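Side-chain contacts in histidinol dehydrogenase (Elizabethkingia anophelis NUHP1, PDB 6AN0), which probably catalyses the last step of histidine biosynthesis, the zinc- and NAD-dependent oxidation of L-histidinol through the aldehyde to L-histidine: residues S18-L23 / I317-A322; T40-I45 / K224-N229; K51-Y56 / T66-S71; S142-L147 / N180-K185. All coordinates share one frame; numbering follows the deposited sequence.

Contact 1: residues S18-L23 / I317-A322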
loop_
_atom_site.group_PDB
_atom_site.type_symbol
_atom_site.label_atom_id
_atom_site.label_comp_id
_atom_site.label_asym_id
_atom_site.label_seq_id
_atom_site.Cartn_x
_atom_site.Cartn_y
_atom_site.Cartn_z
ATOM N N SER A 18 28.224 0.636 18.310
ATOM C CA SER A 18 28.744 -0.204 17.237
ATOM C C SER A 18 28.131 -1.600 17.233
ATOM O O SER A 18 28.217 -2.297 16.216
ATOM C CB SER A 18 30.264 -0.308 17.349
ATOM O OG SER A 18 30.649 -0.711 18.651
ATOM N N GLU A 19 27.522 -2.026 18.337
ATOM C CA GLU A 19 26.899 -3.340 18.411
ATOM C C GLU A 19 25.399 -3.314 18.128
ATOM O O GLU A 19 24.794 -4.384 17.986
ATOM C CB GLU A 19 27.155 -3.965 19.789
ATOM N N TRP A 20 24.785 -2.131 18.024
ATOM C CA TRP A 20 23.338 -2.076 17.840
ATOM C C TRP A 20 22.920 -2.755 16.543
ATOM O O TRP A 20 21.879 -3.422 16.494
ATOM C CB TRP A 20 22.844 -0.630 17.866
ATOM C CG TRP A 20 22.892 0.008 19.215
ATOM C CD1 TRP A 20 23.654 -0.375 20.280
ATOM C CD2 TRP A 20 22.145 1.151 19.647
ATOM N NE1 TRP A 20 23.426 0.459 21.349
ATOM C CE2 TRP A 20 22.504 1.405 20.985
ATOM C CE3 TRP A 20 21.211 1.989 19.030
ATOM C CZ2 TRP A 20 21.958 2.458 21.717
ATOM C CZ3 TRP A 20 20.663 3.030 19.764
ATOM C CH2 TRP A 20 21.041 3.257 21.090
ATOM N N LYS A 21 23.729 -2.610 15.488
ATOM C CA LYS A 21 23.444 -3.275 14.220
ATOM C C LYS A 21 23.179 -4.760 14.421
ATOM O O LYS A 21 22.313 -5.342 13.756
ATOM C CB LYS A 21 24.607 -3.065 13.246
ATOM N N ASN A 22 23.896 -5.387 15.355
ATOM C CA ASN A 22 23.691 -6.806 15.616
ATOM C C ASN A 22 22.525 -7.062 16.560
ATOM O O ASN A 22 21.818 -8.066 16.408
ATOM C CB ASN A 22 24.975 -7.416 16.179
ATOM C CG ASN A 22 26.120 -7.310 15.210
ATOM O OD1 ASN A 22 27.190 -6.808 15.545
ATOM N ND2 ASN A 22 25.890 -7.759 13.981
ATOM N N LEU A 23 22.291 -6.171 17.519
ATOM C CA LEU A 23 21.246 -6.409 18.506
ATOM C C LEU A 23 19.838 -6.187 17.964
ATOM O O LEU A 23 18.878 -6.627 18.603
ATOM C CB LEU A 23 21.482 -5.529 19.732
ATOM C CG LEU A 23 22.774 -5.862 20.477
ATOM C CD1 LEU A 23 23.013 -4.875 21.607
ATOM C CD2 LEU A 23 22.728 -7.290 21.000
ATOM N N ILE A 317 16.063 7.042 28.596
ATOM C CA ILE A 317 14.873 6.743 27.797
ATOM C C ILE A 317 15.085 7.184 26.355
ATOM O O ILE A 317 14.645 6.511 25.415
ATOM C CB ILE A 317 13.620 7.395 28.418
ATOM C CG1 ILE A 317 13.309 6.763 29.774
ATOM C CG2 ILE A 317 12.403 7.262 27.498
ATOM C CD1 ILE A 317 12.237 7.487 30.568
ATOM N N GLU A 318 15.771 8.314 26.149
ATOM C CA GLU A 318 15.984 8.742 24.772
ATOM C C GLU A 318 16.871 7.757 24.016
ATOM O O GLU A 318 16.643 7.535 22.821
ATOM C CB GLU A 318 16.561 10.162 24.706
ATOM C CG GLU A 318 15.636 11.304 25.214
ATOM C CD GLU A 318 14.225 11.361 24.588
ATOM O OE1 GLU A 318 13.291 11.670 25.344
ATOM O OE2 GLU A 318 14.027 11.140 23.376
ATOM N N LYS A 319 17.846 7.125 24.680
ATOM C CA LYS A 319 18.622 6.081 24.012
ATOM C C LYS A 319 17.757 4.866 23.698
ATOM O O LYS A 319 17.891 4.258 22.625
ATOM C CB LYS A 319 19.814 5.662 24.875
ATOM C CG LYS A 319 21.156 6.066 24.320
ATOM C CD LYS A 319 22.272 5.590 25.229
ATOM C CE LYS A 319 23.566 6.322 24.942
ATOM N NZ LYS A 319 24.626 5.903 25.888
ATOM N N CYS A 320 16.875 4.487 24.629
ATOM C CA CYS A 320 15.974 3.365 24.382
ATOM C C CYS A 320 15.095 3.622 23.165
ATOM O O CYS A 320 14.896 2.726 22.336
ATOM C CB CYS A 320 15.105 3.101 25.613
ATOM S SG CYS A 320 15.983 2.475 27.075
ATOM N N ILE A 321 14.548 4.839 23.053
ATOM C CA ILE A 321 13.719 5.200 21.902
ATOM C C ILE A 321 14.530 5.114 20.614
ATOM O O ILE A 321 14.035 4.642 19.581
ATOM C CB ILE A 321 13.129 6.613 22.092
ATOM C CG1 ILE A 321 12.215 6.679 23.326
ATOM C CG2 ILE A 321 12.389 7.069 20.831
ATOM C CD1 ILE A 321 10.848 6.102 23.104
ATOM N N ALA A 322 15.782 5.589 20.649
ATOM C CA ALA A 322 16.623 5.536 19.457
ATOM C C ALA A 322 16.893 4.095 19.045
ATOM O O ALA A 322 16.836 3.765 17.858
ATOM C CB ALA A 322 17.937 6.295 19.691
#

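Contact 2: residues T40-I45 / K224-N229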
loop_
_atom_site.group_PDB
_atom_site.type_symbol
_atom_site.label_atom_id
_atom_site.label_comp_id
_atom_site.label_asym_id
_atom_site.label_seq_id
_atom_site.Cartn_x
_atom_site.Cartn_y
_atom_site.Cartn_z
ATOM N N THR A 40 3.125 -24.208 -9.298
ATOM C CA THR A 40 2.465 -25.466 -9.649
ATOM C C THR A 40 1.040 -25.518 -9.099
ATOM O O THR A 40 0.109 -25.915 -9.811
ATOM C CB THR A 40 3.280 -26.653 -9.140
ATOM O OG1 THR A 40 4.560 -26.655 -9.780
ATOM C CG2 THR A 40 2.577 -27.978 -9.451
ATOM N N VAL A 41 0.850 -25.127 -7.835
ATOM C CA VAL A 41 -0.505 -25.096 -7.279
ATOM C C VAL A 41 -1.371 -24.106 -8.045
ATOM O O VAL A 41 -2.537 -24.386 -8.360
ATOM C CB VAL A 41 -0.473 -24.748 -5.778
ATOM C CG1 VAL A 41 -1.902 -24.718 -5.211
ATOM C CG2 VAL A 41 0.386 -25.746 -5.014
ATOM N N PHE A 42 -0.824 -22.925 -8.339
ATOM C CA PHE A 42 -1.580 -21.919 -9.084
ATOM C C PHE A 42 -2.006 -22.444 -10.458
ATOM O O PHE A 42 -3.128 -22.180 -10.909
ATOM C CB PHE A 42 -0.748 -20.633 -9.227
ATOM C CG PHE A 42 -0.703 -19.771 -7.969
ATOM C CD1 PHE A 42 -0.116 -18.516 -8.007
ATOM C CD2 PHE A 42 -1.247 -20.213 -6.763
ATOM C CE1 PHE A 42 -0.063 -17.712 -6.867
ATOM C CE2 PHE A 42 -1.209 -19.419 -5.622
ATOM C CZ PHE A 42 -0.616 -18.149 -5.679
ATOM N N GLU A 43 -1.118 -23.175 -11.143
ATOM C CA GLU A 43 -1.478 -23.756 -12.436
ATOM C C GLU A 43 -2.632 -24.744 -12.291
ATOM O O GLU A 43 -3.562 -24.751 -13.110
ATOM C CB GLU A 43 -0.259 -24.443 -13.057
ATOM N N ASP A 44 -2.587 -25.582 -11.247
ATOM C CA ASP A 44 -3.681 -26.509 -10.971
ATOM C C ASP A 44 -4.981 -25.767 -10.669
ATOM O O ASP A 44 -6.058 -26.183 -11.117
ATOM C CB ASP A 44 -3.304 -27.424 -9.803
ATOM C CG ASP A 44 -2.289 -28.498 -10.188
ATOM O OD1 ASP A 44 -2.174 -28.822 -11.386
ATOM O OD2 ASP A 44 -1.610 -29.030 -9.280
ATOM N N ILE A 45 -4.914 -24.671 -9.899
ATOM C CA ILE A 45 -6.130 -23.902 -9.613
ATOM C C ILE A 45 -6.679 -23.291 -10.896
ATOM O O ILE A 45 -7.891 -23.276 -11.128
ATOM C CB ILE A 45 -5.856 -22.810 -8.554
ATOM C CG1 ILE A 45 -5.619 -23.417 -7.167
ATOM C CG2 ILE A 45 -7.004 -21.757 -8.520
ATOM C CD1 ILE A 45 -6.861 -24.047 -6.519
ATOM N N LYS A 224 0.990 -15.484 -1.287
ATOM C CA LYS A 224 0.522 -14.105 -1.375
ATOM C C LYS A 224 1.527 -13.237 -2.121
ATOM O O LYS A 224 1.142 -12.372 -2.922
ATOM C CB LYS A 224 0.266 -13.549 0.028
ATOM C CG LYS A 224 -1.013 -14.073 0.678
ATOM C CD LYS A 224 -1.117 -13.634 2.144
ATOM C CE LYS A 224 -1.337 -12.129 2.264
ATOM N NZ LYS A 224 -1.352 -11.688 3.691
ATOM N N GLN A 225 2.824 -13.461 -1.875
ATOM C CA GLN A 225 3.851 -12.686 -2.567
ATOM C C GLN A 225 3.797 -12.923 -4.070
ATOM O O GLN A 225 3.860 -11.974 -4.863
ATOM C CB GLN A 225 5.238 -13.025 -2.010
ATOM N N ILE A 226 3.658 -14.183 -4.481
ATOM C CA ILE A 226 3.644 -14.507 -5.902
ATOM C C ILE A 226 2.318 -14.115 -6.547
ATOM O O ILE A 226 2.292 -13.703 -7.717
ATOM C CB ILE A 226 3.961 -16.000 -6.071
ATOM C CG1 ILE A 226 5.437 -16.230 -5.740
ATOM C CG2 ILE A 226 3.607 -16.490 -7.487
ATOM C CD1 ILE A 226 5.835 -17.684 -5.625
ATOM N N ALA A 227 1.214 -14.206 -5.795
ATOM C CA ALA A 227 -0.097 -13.807 -6.304
ATOM C C ALA A 227 -0.102 -12.363 -6.789
ATOM O O ALA A 227 -0.825 -12.029 -7.733
ATOM C CB ALA A 227 -1.164 -13.989 -5.220
ATOM N N GLN A 228 0.673 -11.488 -6.140
ATOM C CA GLN A 228 0.813 -10.110 -6.623
ATOM C C GLN A 228 1.134 -10.034 -8.111
ATOM O O GLN A 228 0.676 -9.122 -8.807
ATOM C CB GLN A 228 1.904 -9.398 -5.844
ATOM C CG GLN A 228 1.482 -8.871 -4.513
ATOM C CD GLN A 228 2.599 -8.082 -3.863
ATOM O OE1 GLN A 228 2.467 -6.888 -3.612
ATOM N NE2 GLN A 228 3.714 -8.755 -3.591
ATOM N N ASN A 229 1.938 -10.971 -8.617
ATOM C CA ASN A 229 2.342 -10.917 -10.013
ATOM C C ASN A 229 1.217 -11.285 -10.968
ATOM O O ASN A 229 1.395 -11.168 -12.185
ATOM C CB ASN A 229 3.551 -11.834 -10.224
ATOM C CG ASN A 229 4.648 -11.578 -9.206
ATOM O OD1 ASN A 229 4.782 -10.467 -8.685
ATOM N ND2 ASN A 229 5.423 -12.605 -8.903
#

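Contact 3: residues K51-Y56 / T66-S71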
loop_
_atom_site.group_PDB
_atom_site.type_symbol
_atom_site.label_atom_id
_atom_site.label_comp_id
_atom_site.label_asym_id
_atom_site.label_seq_id
_atom_site.Cartn_x
_atom_site.Cartn_y
_atom_site.Cartn_z
ATOM N N LYS A 51 -12.047 -28.511 -8.608
ATOM C CA LYS A 51 -11.521 -29.865 -8.454
ATOM C C LYS A 51 -10.141 -29.833 -7.819
ATOM O O LYS A 51 -9.819 -30.682 -6.978
ATOM C CB LYS A 51 -11.486 -30.586 -9.797
ATOM C CG LYS A 51 -12.850 -31.051 -10.278
ATOM C CD LYS A 51 -12.747 -31.862 -11.560
ATOM C CE LYS A 51 -12.197 -31.025 -12.696
ATOM N NZ LYS A 51 -12.287 -31.735 -14.005
ATOM N N ALA A 52 -9.322 -28.845 -8.195
ATOM C CA ALA A 52 -8.025 -28.663 -7.550
ATOM C C ALA A 52 -8.178 -28.324 -6.070
ATOM O O ALA A 52 -7.460 -28.878 -5.226
ATOM C CB ALA A 52 -7.229 -27.571 -8.270
ATOM N N LEU A 53 -9.099 -27.406 -5.734
ATOM C CA LEU A 53 -9.349 -27.087 -4.331
ATOM C C LEU A 53 -9.675 -28.341 -3.530
ATOM O O LEU A 53 -9.115 -28.572 -2.450
ATOM C CB LEU A 53 -10.493 -26.077 -4.204
ATOM C CG LEU A 53 -10.146 -24.607 -4.085
ATOM C CD1 LEU A 53 -11.433 -23.815 -3.998
ATOM C CD2 LEU A 53 -9.241 -24.341 -2.873
ATOM N N ILE A 54 -10.571 -29.174 -4.054
ATOM C CA ILE A 54 -10.941 -30.385 -3.336
ATOM C C ILE A 54 -9.758 -31.344 -3.263
ATOM O O ILE A 54 -9.499 -31.939 -2.213
ATOM C CB ILE A 54 -12.187 -31.022 -3.984
ATOM C CG1 ILE A 54 -13.412 -30.152 -3.662
ATOM C CG2 ILE A 54 -12.392 -32.462 -3.503
ATOM C CD1 ILE A 54 -14.655 -30.489 -4.428
ATOM N N ASN A 55 -8.983 -31.463 -4.350
ATOM C CA ASN A 55 -7.883 -32.427 -4.377
ATOM C C ASN A 55 -6.766 -32.022 -3.419
ATOM O O ASN A 55 -6.229 -32.866 -2.690
ATOM C CB ASN A 55 -7.349 -32.575 -5.811
ATOM C CG ASN A 55 -6.616 -33.898 -6.038
ATOM O OD1 ASN A 55 -6.816 -34.870 -5.308
ATOM N ND2 ASN A 55 -5.767 -33.937 -7.062
ATOM N N TYR A 56 -6.405 -30.730 -3.399
ATOM C CA TYR A 56 -5.391 -30.251 -2.465
ATOM C C TYR A 56 -5.883 -30.308 -1.026
ATOM O O TYR A 56 -5.087 -30.540 -0.113
ATOM C CB TYR A 56 -4.966 -28.813 -2.814
ATOM C CG TYR A 56 -3.921 -28.776 -3.904
ATOM C CD1 TYR A 56 -4.284 -28.805 -5.238
ATOM C CD2 TYR A 56 -2.566 -28.745 -3.595
ATOM C CE1 TYR A 56 -3.331 -28.792 -6.238
ATOM C CE2 TYR A 56 -1.608 -28.737 -4.587
ATOM C CZ TYR A 56 -1.998 -28.759 -5.906
ATOM O OH TYR A 56 -1.051 -28.745 -6.901
ATOM N N THR A 66 -17.255 -32.714 -0.089
ATOM C CA THR A 66 -18.191 -32.623 -1.203
ATOM C C THR A 66 -18.469 -31.171 -1.574
ATOM O O THR A 66 -18.468 -30.823 -2.758
ATOM C CB THR A 66 -19.508 -33.316 -0.868
ATOM O OG1 THR A 66 -19.242 -34.626 -0.352
ATOM C CG2 THR A 66 -20.358 -33.443 -2.121
ATOM N N ASP A 67 -18.680 -30.317 -0.576
ATOM C CA ASP A 67 -18.955 -28.900 -0.779
ATOM C C ASP A 67 -17.821 -28.067 -0.201
ATOM O O ASP A 67 -17.367 -28.317 0.919
ATOM C CB ASP A 67 -20.283 -28.497 -0.129
ATOM C CG ASP A 67 -21.475 -29.156 -0.792
ATOM O OD1 ASP A 67 -21.567 -29.109 -2.037
ATOM O OD2 ASP A 67 -22.313 -29.730 -0.067
ATOM N N ILE A 68 -17.366 -27.080 -0.971
ATOM C CA ILE A 68 -16.333 -26.165 -0.486
ATOM C C ILE A 68 -16.932 -25.102 0.429
ATOM O O ILE A 68 -16.281 -24.654 1.384
ATOM C CB ILE A 68 -15.598 -25.540 -1.686
ATOM C CG1 ILE A 68 -14.854 -26.634 -2.465
ATOM C CG2 ILE A 68 -14.646 -24.406 -1.242
ATOM C CD1 ILE A 68 -14.517 -26.257 -3.897
ATOM N N ARG A 69 -18.179 -24.702 0.184
ATOM C CA ARG A 69 -18.788 -23.600 0.918
ATOM C C ARG A 69 -19.415 -24.087 2.223
ATOM O O ARG A 69 -20.110 -25.107 2.243
ATOM C CB ARG A 69 -19.846 -22.902 0.058
ATOM C CG ARG A 69 -20.226 -21.546 0.627
ATOM C CD ARG A 69 -21.149 -20.759 -0.278
ATOM N NE ARG A 69 -21.625 -19.559 0.407
ATOM C CZ ARG A 69 -22.675 -18.842 0.019
ATOM N NH1 ARG A 69 -23.361 -19.198 -1.058
ATOM N NH2 ARG A 69 -23.038 -17.773 0.713
ATOM N N VAL A 70 -19.160 -23.351 3.312
ATOM C CA VAL A 70 -19.831 -23.614 4.581
ATOM C C VAL A 70 -21.321 -23.358 4.409
ATOM O O VAL A 70 -21.727 -22.326 3.863
ATOM C CB VAL A 70 -19.225 -22.734 5.692
ATOM C CG1 VAL A 70 -20.001 -22.881 6.993
ATOM C CG2 VAL A 70 -17.741 -23.068 5.909
ATOM N N SER A 71 -22.145 -24.296 4.876
ATOM C CA SER A 71 -23.591 -24.215 4.734
ATOM C C SER A 71 -24.225 -23.397 5.863
ATOM O O SER A 71 -23.610 -23.119 6.893
ATOM C CB SER A 71 -24.197 -25.615 4.723
ATOM O OG SER A 71 -24.058 -26.215 6.001
#

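Contact 4: residues S142-L147 / N180-K185. With EDO (1,2-ethanediol), chain C.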
loop_
_atom_site.group_PDB
_atom_site.type_symbol
_atom_site.label_atom_id
_atom_site.label_comp_id
_atom_site.label_asym_id
_atom_site.label_seq_id
_atom_site.Cartn_x
_atom_site.Cartn_y
_atom_site.Cartn_z
ATOM N N SER A 142 -10.169 -13.665 16.567
ATOM C CA SER A 142 -10.057 -12.210 16.696
ATOM C C SER A 142 -9.624 -11.571 15.377
ATOM O O SER A 142 -10.004 -10.432 15.076
ATOM C CB SER A 142 -9.078 -11.857 17.823
ATOM O OG SER A 142 -7.800 -12.454 17.602
ATOM N N THR A 143 -8.838 -12.287 14.569
ATOM C CA THR A 143 -8.442 -11.740 13.274
ATOM C C THR A 143 -9.641 -11.541 12.351
ATOM O O THR A 143 -9.625 -10.650 11.493
ATOM C CB THR A 143 -7.399 -12.662 12.638
ATOM O OG1 THR A 143 -6.288 -12.759 13.529
ATOM C CG2 THR A 143 -6.904 -12.105 11.301
ATOM N N VAL A 144 -10.686 -12.360 12.501
ATOM C CA VAL A 144 -11.901 -12.155 11.717
ATOM C C VAL A 144 -12.475 -10.766 11.982
ATOM O O VAL A 144 -12.850 -10.044 11.049
ATOM C CB VAL A 144 -12.932 -13.259 12.014
ATOM C CG1 VAL A 144 -14.224 -12.982 11.266
ATOM C CG2 VAL A 144 -12.362 -14.630 11.643
ATOM N N LEU A 145 -12.551 -10.370 13.259
ATOM C CA LEU A 145 -13.025 -9.021 13.582
ATOM C C LEU A 145 -12.120 -7.949 12.988
ATOM O O LEU A 145 -12.604 -6.945 12.446
ATOM C CB LEU A 145 -13.110 -8.825 15.101
ATOM C CG LEU A 145 -14.107 -9.686 15.869
ATOM C CD1 LEU A 145 -14.003 -9.396 17.366
ATOM C CD2 LEU A 145 -15.524 -9.449 15.349
ATOM N N MET A 146 -10.802 -8.140 13.094
ATOM C CA MET A 146 -9.843 -7.108 12.699
ATOM C C MET A 146 -9.881 -6.821 11.200
ATOM O O MET A 146 -9.564 -5.702 10.772
ATOM C CB MET A 146 -8.422 -7.534 13.087
ATOM C CG MET A 146 -8.177 -7.670 14.586
ATOM S SD MET A 146 -8.327 -6.079 15.435
ATOM C CE MET A 146 -8.358 -6.585 17.163
ATOM N N LEU A 147 -10.188 -7.823 10.386
ATOM C CA LEU A 147 -10.196 -7.656 8.938
ATOM C C LEU A 147 -11.600 -7.500 8.383
ATOM O O LEU A 147 -11.807 -6.712 7.455
ATOM C CB LEU A 147 -9.512 -8.849 8.260
ATOM C CG LEU A 147 -8.077 -9.077 8.733
ATOM C CD1 LEU A 147 -7.496 -10.321 8.068
ATOM C CD2 LEU A 147 -7.178 -7.864 8.457
ATOM N N ASN A 180 -19.982 -14.777 10.835
ATOM C CA ASN A 180 -21.405 -14.554 10.608
ATOM C C ASN A 180 -21.896 -13.312 11.344
ATOM O O ASN A 180 -22.729 -12.563 10.814
ATOM C CB ASN A 180 -22.206 -15.785 11.024
ATOM C CG ASN A 180 -23.689 -15.603 10.814
ATOM O OD1 ASN A 180 -24.443 -15.330 11.754
ATOM N ND2 ASN A 180 -24.116 -15.728 9.574
ATOM N N LEU A 181 -21.374 -13.070 12.555
ATOM C CA LEU A 181 -21.758 -11.900 13.350
ATOM C C LEU A 181 -21.571 -10.599 12.576
ATOM O O LEU A 181 -22.430 -9.710 12.619
ATOM C CB LEU A 181 -20.936 -11.851 14.640
ATOM C CG LEU A 181 -21.124 -10.627 15.552
ATOM C CD1 LEU A 181 -22.544 -10.576 16.119
ATOM C CD2 LEU A 181 -20.088 -10.599 16.677
ATOM N N ILE A 182 -20.438 -10.454 11.888
ATOM C CA ILE A 182 -20.119 -9.194 11.227
ATOM C C ILE A 182 -20.515 -9.246 9.755
ATOM O O ILE A 182 -20.109 -8.396 8.953
ATOM C CB ILE A 182 -18.637 -8.837 11.398
ATOM C CG1 ILE A 182 -17.732 -9.888 10.755
ATOM C CG2 ILE A 182 -18.302 -8.668 12.877
ATOM C CD1 ILE A 182 -16.283 -9.507 10.797
ATOM N N GLY A 183 -21.317 -10.240 9.392
ATOM C CA GLY A 183 -21.995 -10.253 8.111
ATOM C C GLY A 183 -21.248 -10.892 6.964
ATOM O O GLY A 183 -21.642 -10.699 5.806
ATOM N N ILE A 184 -20.184 -11.637 7.236
ATOM C CA ILE A 184 -19.500 -12.376 6.181
ATOM C C ILE A 184 -20.315 -13.631 5.888
ATOM O O ILE A 184 -20.535 -14.461 6.778
ATOM C CB ILE A 184 -18.060 -12.721 6.593
ATOM C CG1 ILE A 184 -17.242 -11.438 6.807
ATOM C CG2 ILE A 184 -17.408 -13.617 5.549
ATOM C CD1 ILE A 184 -15.892 -11.689 7.410
ATOM N N LYS A 185 -20.790 -13.764 4.641
ATOM C CA LYS A 185 -21.616 -14.900 4.257
ATOM C C LYS A 185 -20.921 -15.891 3.338
ATOM O O LYS A 185 -21.413 -17.011 3.187
ATOM C CB LYS A 185 -22.905 -14.418 3.572
ATOM C CG LYS A 185 -23.788 -13.561 4.464
ATOM C CD LYS A 185 -24.298 -14.372 5.646
ATOM C CE LYS A 185 -24.807 -13.474 6.763
ATOM N NZ LYS A 185 -25.886 -12.569 6.295
HETATM C C1 EDO C . -19.677 -4.227 11.322
HETATM O O1 EDO C . -19.759 -3.136 10.396
HETATM C C2 EDO C . -19.931 -5.548 10.611
HETATM O O2 EDO C . -21.319 -5.698 10.283
#

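Contact 1: residues S18-L23 / I317-A322
Trp20 reaches across to the outer side of helix 317-327, the helix of a beta-alpha-beta crossover joining strands 310-313 and 331-335 of the six-stranded parallel sheet. The apolar contacts come from the far end of the indole. CZ3 of Trp20 stands 4.3 Å from CB of Ala322, and CH2 of Trp20 lies 4.3 Å from CG of Lys319. A small alanine lets the wide ring come close to the helix, while lysine offers the methylenes of its stem and keeps its charge at the surface. With CG beside the backbone N (chi1 -71°), the ring system extends from the short helix 20-23 toward its partner. Phe323 meets the indole in a T-shaped stack and Leu326 adds further apolar cover, so the tryptophan spans more than one turn of the helix.

The charged interaction is peripheral: Lys319 NZ turns to a salt bridge with Asp315, just before the helix.

The remaining contacts are van der Waals approaches to the helix backbone, oblique to the ring. CZ3 of Trp20 lies 4.0 Å from Ala322 C, and CH2 of Trp20 comes closest of all, 3.6 Å from Lys319 O.

Contact 2: residues T40-I45 / K224-N229
Phe42 packs between helix 35-48 and helix 218-227, a helix-helix packing in which the second helix belongs to the crossover between parallel strands 211-213 and 233-234. Its CB already heads for the other helix, and a chi1 of -77°, with CG beside the backbone N, carries the ring on in that direction. From CG the ring advances with CD1 on the side of Ile226, 4.3 Å from CG2 of Ile226. CE1, one atom further, does most of the touching: it lies 3.9 Å from CG2 of Ile226, whose branch approaches obliquely to the ring, and 4.2 Å from CB of Ala227. CZ, the tip, also meets the alanine methyl, 4.2 Å from CB of Ala227.

Each residue type suits its place. Phenylalanine is long enough to bridge backbones whose nearest CA atoms, those of Phe42 and Ala227, are 8.7 Å apart; alanine leaves room for the ring; and the branched isoleucine also packs back onto Val38 and Leu39. Phe201 makes a T-shaped stack with the same phenyl ring, and Ile193 and Phe230 pack on it too. At the ring's edge, near its plane, CE1 of Phe42 lies 3.9 Å from Ala227 N.

Contact 3: residues K51-Y56 / T66-S71
Leu53 and Ile54 meet Ile68 from a regular turn of helix 50-61, whose shortest backbone bond within this segment runs from Tyr56 N to Ala52 O at 2.8 Å. The motif is a helix packed against the connection that leads from its own C-terminal end to helix 72-79. All the contacts across it are apolar or van der Waals in kind, and Ile68 is their hub.

Two neighbouring helical residues share this one side chain. Its tip meets mainly Leu53: CD1 of Ile68 lies 3.9 Å from CD1 of Leu53 and 4.0 Å from CB of Leu53, the two chains crossing at about a right angle. The same CD1 of Ile68 also comes within 4.1 Å of CG1 of Ile54, which CG1 of Ile68 faces at 4.0 Å. An almost extended chi2 of 159° carries CD1 of Ile68 outward to the leucine.

Branched and buried, Ile68 suits a place where the chain also bonds to strand 186-189, its backbone pairing with Lys189. Leucine fits the inner side, where Leu53 packs on Ala198 and Ile206 as well, near Gln194 of the predicted NAD site. Toward the exposed side, CD1 of Ile54 ends 4.2 Å from Thr66 O.

Contact 4: residues S142-L147 / N180-K185
Flat groups across this contact are peptide units, since Val144, Leu145, Ile182 and Ile184 carry no rings: the closest approach sets a methyl, CD1 of Ile182, 3.5 Å from Val144 O, a van der Waals meeting with the helix backbone. The same CD1 of Ile182 lies 4.1 Å from CG1 of Val144, so one methyl touches both the carbonyl and the side chain of that valine. Its place follows from a chi1 of 62°, which puts CG1 of Ile182 in the crowded position between backbone N and carbonyl carbon and leaves CG2 for the other neighbour. CG2 of Ile182 accordingly meets CD2 of Leu145 at 3.8 Å. Short, branched valine suits the inner position, and the longer leucine reaches over from one residue on.

Helix 173-181 ends here in a Schellman motif. Gly183, at positive phi (89°), is its C-prime residue, and Gly183 N bonds to Asn180 O at 3.1 Å; the reversal brings Ile184 back to the same valine, beside Ile182, with CD1 of Ile184 4.4 Å from CG1 of Val144. A 1,2-ethanediol, probably from the crystallisation liquor, makes a weak hydrogen bond to Ile182 O, which also accepts from Gln152.

The contact joins consecutive beta-alpha-beta crossovers: helices 142-154 and 173-181 pack together, Val144 and Ile184 both reach Leu161 of strand 158-163, and helix 84-102 covers Leu145 through Ala93 and Ile97.

How the contacts relate
Contact 1 stands apart, a surface contact on a helix that flanks the six-stranded parallel sheet, about 40 Å between centres from contact 2. Contacts 2, 3 and 4 gather around the mixed sheet; contacts 2 and 4 are buried, contact 3 partly so. The chemistry follows: an indole and a lysine stem suit the open surface, a phenyl ring the packing between two helices, and aliphatic side chains alone the other two. Successive helices 35-48 and 50-61 tie contact 2 to contact 3, where Asp44 OD2 probably hydrogen-bonds to Tyr56 OH. A probable bond from Arg69 NH2 to Lys185 O joins contact 3 to contact 4, so polar links lie between contacts rather than within them.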